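Local atomic coordinates of methylxanthine N3-demethylase NdmB (Pseudomonas putida, PDB entry 6ICL), a protein that removes the N3-methyl group of theobromine, 3-methylxanthine, caffeine and theophylline as a Rieske-type oxygenase, releasing formaldehyde during bacterial caffeine degradation. Residues R150-Y162 against A353-L365. Sequence-based numbering, arbitrary orientation.
Sequences RLDNSFDCTQIPY and AVEGREAFRDSVL
F155 lays one face of its ring on the first turn of helix 357-365. The CA of R357 sits over that face, 3.7 Å from the ring centroid, in a CH-pi contact. R357 has CG anti to its backbone N (chi1 -178°), which sends the extended chain past the rim of the ring, with CG 3.6 Å from F155 CD1. Its guanidinium then reaches the backbone of S154 and F155, with one face toward F155 O. F360 meets the ring at an edge: its CD2 lies 3.4 Å from F155 CD2, and the two rings meet obliquely, their planes 49° apart. H35 stacks on F155 and also meets the F360 ring, so three rings gather here. An alanine in place of F155 would probably leave a gap between R357 and F360 and deprive H35 of its stacking partner.

C157 points toward the next turn of helix 357-365, among F360, R361, V364 and L365. Its SG is 3.6 Å from F360 CD2 in an oblique sulfur-aromatic contact, and 4.0 Å from V364 CG2. Its CB touches L365 CD1.

R361 bends at chi3 (51°) and brings NH1 to two successive backbone carbonyls. The bond from NH1 to F155 O is 2.9 Å long and lies near the guanidinium plane; that to D156 O is weak. The side chain thereby ties down the end of the type I turn N153-D156. The carboxylate of D156 is near both arginines without touching them, and may add a mild attraction.

The contact lies away from the [2Fe-2S] cluster and the mononuclear iron. It belongs to the two-domain architecture of Rieske oxygenases: the connection that leaves strand 146-150 of the Rieske domain and leads to strand 171-181 of the catalytic domain is packed here on a C-terminal helix.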
# COMPACT_ATOMS: atom_id res chain seq x y z
N ARG A 150 -8.18 -14.65 -35.19
CA ARG A 150 -9.49 -15.24 -35.48
C ARG A 150 -9.45 -16.69 -35.02
O ARG A 150 -8.62 -17.47 -35.49
CB ARG A 150 -9.84 -15.14 -36.96
CG ARG A 150 -11.17 -15.84 -37.31
CD ARG A 150 -11.58 -15.59 -38.75
NE ARG A 150 -10.64 -16.18 -39.70
CZ ARG A 150 -10.73 -16.05 -41.03
NH1 ARG A 150 -11.72 -15.34 -41.57
NH2 ARG A 150 -9.82 -16.62 -41.81
N LEU A 151 -10.33 -17.03 -34.08
CA LEU A 151 -10.27 -18.35 -33.47
C LEU A 151 -10.82 -19.44 -34.37
O LEU A 151 -10.40 -20.59 -34.24
CB LEU A 151 -11.03 -18.35 -32.15
CG LEU A 151 -10.39 -17.50 -31.06
CD1 LEU A 151 -11.23 -17.62 -29.79
CD2 LEU A 151 -8.93 -17.94 -30.82
N ASP A 152 -11.78 -19.11 -35.24
CA ASP A 152 -12.43 -20.14 -36.04
C ASP A 152 -12.49 -19.70 -37.49
O ASP A 152 -13.09 -18.66 -37.81
CB ASP A 152 -13.83 -20.48 -35.52
CG ASP A 152 -14.36 -21.77 -36.14
OD1 ASP A 152 -14.06 -22.01 -37.32
OD2 ASP A 152 -15.02 -22.57 -35.46
N ASN A 153 -11.86 -20.52 -38.34
CA ASN A 153 -11.73 -20.47 -39.79
C ASN A 153 -12.93 -21.00 -40.56
O ASN A 153 -13.06 -20.68 -41.75
CB ASN A 153 -10.56 -21.35 -40.23
CG ASN A 153 -9.45 -20.56 -40.72
OD1 ASN A 153 -9.61 -19.36 -40.90
ND2 ASN A 153 -8.30 -21.18 -40.93
N SER A 154 -13.75 -21.85 -39.93
CA SER A 154 -14.63 -22.76 -40.66
C SER A 154 -15.49 -22.04 -41.69
O SER A 154 -15.69 -22.55 -42.80
CB SER A 154 -15.53 -23.50 -39.68
OG SER A 154 -14.78 -24.30 -38.80
N PHE A 155 -16.02 -20.87 -41.36
CA PHE A 155 -17.05 -20.26 -42.19
C PHE A 155 -16.49 -19.29 -43.22
O PHE A 155 -17.24 -18.84 -44.09
CB PHE A 155 -18.09 -19.56 -41.32
CG PHE A 155 -18.82 -20.50 -40.38
CD1 PHE A 155 -18.70 -21.87 -40.50
CD2 PHE A 155 -19.64 -19.99 -39.37
CE1 PHE A 155 -19.37 -22.73 -39.63
CE2 PHE A 155 -20.33 -20.84 -38.49
CZ PHE A 155 -20.20 -22.21 -38.63
N ASP A 156 -15.19 -18.96 -43.13
CA ASP A 156 -14.42 -18.27 -44.18
C ASP A 156 -15.19 -17.10 -44.81
O ASP A 156 -15.29 -17.00 -46.04
CB ASP A 156 -13.97 -19.26 -45.25
CG ASP A 156 -13.06 -18.61 -46.31
OD1 ASP A 156 -12.28 -17.69 -45.97
OD2 ASP A 156 -13.14 -19.02 -47.49
N CYS A 157 -15.72 -16.20 -43.97
CA CYS A 157 -16.40 -15.04 -44.55
C CYS A 157 -16.16 -13.73 -43.80
O CYS A 157 -16.89 -12.76 -44.04
CB CYS A 157 -17.90 -15.27 -44.63
SG CYS A 157 -18.65 -15.63 -43.06
N THR A 158 -15.16 -13.66 -42.93
CA THR A 158 -14.88 -12.44 -42.17
C THR A 158 -13.48 -11.95 -42.49
O THR A 158 -12.59 -12.73 -42.87
CB THR A 158 -15.04 -12.68 -40.66
OG1 THR A 158 -14.23 -13.80 -40.26
CG2 THR A 158 -16.51 -12.98 -40.30
N GLN A 159 -13.28 -10.65 -42.35
CA GLN A 159 -11.97 -10.05 -42.59
C GLN A 159 -11.61 -9.08 -41.46
O GLN A 159 -12.45 -8.73 -40.62
CB GLN A 159 -11.91 -9.34 -43.94
CG GLN A 159 -12.87 -8.18 -44.09
CD GLN A 159 -12.84 -7.64 -45.52
OE1 GLN A 159 -11.84 -7.78 -46.23
NE2 GLN A 159 -13.95 -7.04 -45.95
N ILE A 160 -10.37 -8.63 -41.48
CA ILE A 160 -9.89 -7.72 -40.43
C ILE A 160 -10.59 -6.37 -40.58
O ILE A 160 -10.68 -5.84 -41.71
CB ILE A 160 -8.37 -7.58 -40.50
CG1 ILE A 160 -7.72 -8.89 -40.07
CG2 ILE A 160 -7.90 -6.40 -39.62
CD1 ILE A 160 -6.28 -9.05 -40.49
N PRO A 161 -11.07 -5.80 -39.49
CA PRO A 161 -11.84 -4.56 -39.56
C PRO A 161 -11.22 -3.47 -40.42
O PRO A 161 -10.00 -3.36 -40.57
CB PRO A 161 -11.92 -4.13 -38.09
CG PRO A 161 -12.12 -5.49 -37.39
CD PRO A 161 -11.23 -6.46 -38.18
N TYR A 162 -12.11 -2.63 -40.93
CA TYR A 162 -11.74 -1.53 -41.80
C TYR A 162 -11.22 -0.34 -41.00
O TYR A 162 -11.88 0.14 -40.08
CB TYR A 162 -12.96 -1.11 -42.62
CG TYR A 162 -12.66 0.08 -43.48
CD1 TYR A 162 -11.92 -0.06 -44.66
CD2 TYR A 162 -13.09 1.34 -43.10
CE1 TYR A 162 -11.63 1.02 -45.44
CE2 TYR A 162 -12.81 2.43 -43.87
CZ TYR A 162 -12.09 2.27 -45.03
OH TYR A 162 -11.82 3.38 -45.78
N ALA A 353 -24.89 -18.40 -36.51
CA ALA A 353 -23.71 -19.22 -36.28
C ALA A 353 -24.10 -20.56 -35.68
O ALA A 353 -23.52 -21.59 -36.01
CB ALA A 353 -22.72 -18.49 -35.38
N VAL A 354 -25.10 -20.56 -34.80
CA VAL A 354 -25.60 -21.81 -34.26
C VAL A 354 -26.23 -22.66 -35.36
O VAL A 354 -26.19 -23.89 -35.30
CB VAL A 354 -26.60 -21.51 -33.13
CG1 VAL A 354 -27.08 -22.79 -32.49
CG2 VAL A 354 -25.94 -20.62 -32.09
N GLU A 355 -26.81 -22.03 -36.38
CA GLU A 355 -27.49 -22.77 -37.44
C GLU A 355 -26.51 -23.47 -38.37
O GLU A 355 -26.74 -24.61 -38.77
CB GLU A 355 -28.40 -21.85 -38.26
CG GLU A 355 -29.76 -21.57 -37.62
CD GLU A 355 -30.79 -21.01 -38.60
OE1 GLU A 355 -30.64 -21.22 -39.83
OE2 GLU A 355 -31.74 -20.34 -38.13
N GLY A 356 -25.43 -22.81 -38.73
CA GLY A 356 -24.40 -23.46 -39.50
C GLY A 356 -23.75 -22.51 -40.46
O GLY A 356 -24.05 -21.31 -40.48
N ARG A 357 -22.86 -23.08 -41.27
CA ARG A 357 -21.98 -22.28 -42.11
C ARG A 357 -22.79 -21.37 -43.03
O ARG A 357 -22.53 -20.16 -43.12
CB ARG A 357 -21.05 -23.19 -42.91
CG ARG A 357 -20.08 -22.41 -43.78
CD ARG A 357 -19.15 -23.28 -44.61
NE ARG A 357 -18.60 -22.46 -45.69
CZ ARG A 357 -17.35 -22.55 -46.13
NH1 ARG A 357 -16.52 -23.43 -45.60
NH2 ARG A 357 -16.94 -21.74 -47.11
N GLU A 358 -23.77 -21.92 -43.73
CA GLU A 358 -24.46 -21.14 -44.75
C GLU A 358 -25.32 -20.05 -44.12
O GLU A 358 -25.38 -18.93 -44.63
CB GLU A 358 -25.28 -22.05 -45.66
CG GLU A 358 -24.81 -22.04 -47.12
CD GLU A 358 -23.27 -22.01 -47.26
OE1 GLU A 358 -22.74 -21.00 -47.80
OE2 GLU A 358 -22.61 -22.98 -46.81
N ALA A 359 -25.98 -20.34 -43.00
CA ALA A 359 -26.75 -19.31 -42.32
C ALA A 359 -25.87 -18.14 -41.91
O ALA A 359 -26.19 -16.97 -42.16
CB ALA A 359 -27.45 -19.91 -41.10
N PHE A 360 -24.72 -18.44 -41.29
CA PHE A 360 -23.80 -17.40 -40.86
C PHE A 360 -23.30 -16.57 -42.04
O PHE A 360 -23.35 -15.34 -42.01
CB PHE A 360 -22.62 -18.02 -40.12
CG PHE A 360 -21.68 -17.02 -39.51
CD1 PHE A 360 -22.02 -16.34 -38.36
CD2 PHE A 360 -20.46 -16.75 -40.11
CE1 PHE A 360 -21.16 -15.42 -37.79
CE2 PHE A 360 -19.58 -15.82 -39.54
CZ PHE A 360 -19.94 -15.16 -38.38
N ARG A 361 -22.82 -17.24 -43.10
CA ARG A 361 -22.27 -16.52 -44.23
C ARG A 361 -23.30 -15.59 -44.84
O ARG A 361 -22.97 -14.48 -45.30
CB ARG A 361 -21.74 -17.49 -45.29
CG ARG A 361 -20.55 -18.34 -44.84
CD ARG A 361 -20.13 -19.36 -45.91
NE ARG A 361 -19.94 -18.74 -47.21
CZ ARG A 361 -18.78 -18.28 -47.67
NH1 ARG A 361 -17.69 -18.35 -46.91
NH2 ARG A 361 -18.72 -17.73 -48.87
N ASP A 362 -24.57 -16.02 -44.86
CA ASP A 362 -25.64 -15.16 -45.37
C ASP A 362 -25.80 -13.93 -44.50
O ASP A 362 -25.91 -12.81 -45.00
CB ASP A 362 -26.95 -15.94 -45.45
CG ASP A 362 -27.06 -16.78 -46.70
OD1 ASP A 362 -26.42 -16.44 -47.72
OD2 ASP A 362 -27.81 -17.78 -46.67
N SER A 363 -25.83 -14.14 -43.18
CA SER A 363 -26.00 -13.02 -42.26
C SER A 363 -24.85 -12.02 -42.38
O SER A 363 -25.08 -10.80 -42.43
CB SER A 363 -26.13 -13.55 -40.83
OG SER A 363 -26.30 -12.46 -39.94
N VAL A 364 -23.61 -12.51 -42.44
CA VAL A 364 -22.45 -11.62 -42.57
C VAL A 364 -22.48 -10.88 -43.90
O VAL A 364 -22.29 -9.66 -43.96
CB VAL A 364 -21.13 -12.41 -42.42
CG1 VAL A 364 -19.94 -11.53 -42.75
CG2 VAL A 364 -20.96 -13.01 -41.04
N LEU A 365 -22.69 -11.62 -45.00
CA LEU A 365 -22.39 -11.10 -46.33
C LEU A 365 -23.56 -10.43 -47.05
O LEU A 365 -23.32 -9.70 -48.02
CB LEU A 365 -21.86 -12.24 -47.20
CG LEU A 365 -20.55 -12.85 -46.72
CD1 LEU A 365 -20.32 -14.19 -47.39
CD2 LEU A 365 -19.41 -11.88 -47.03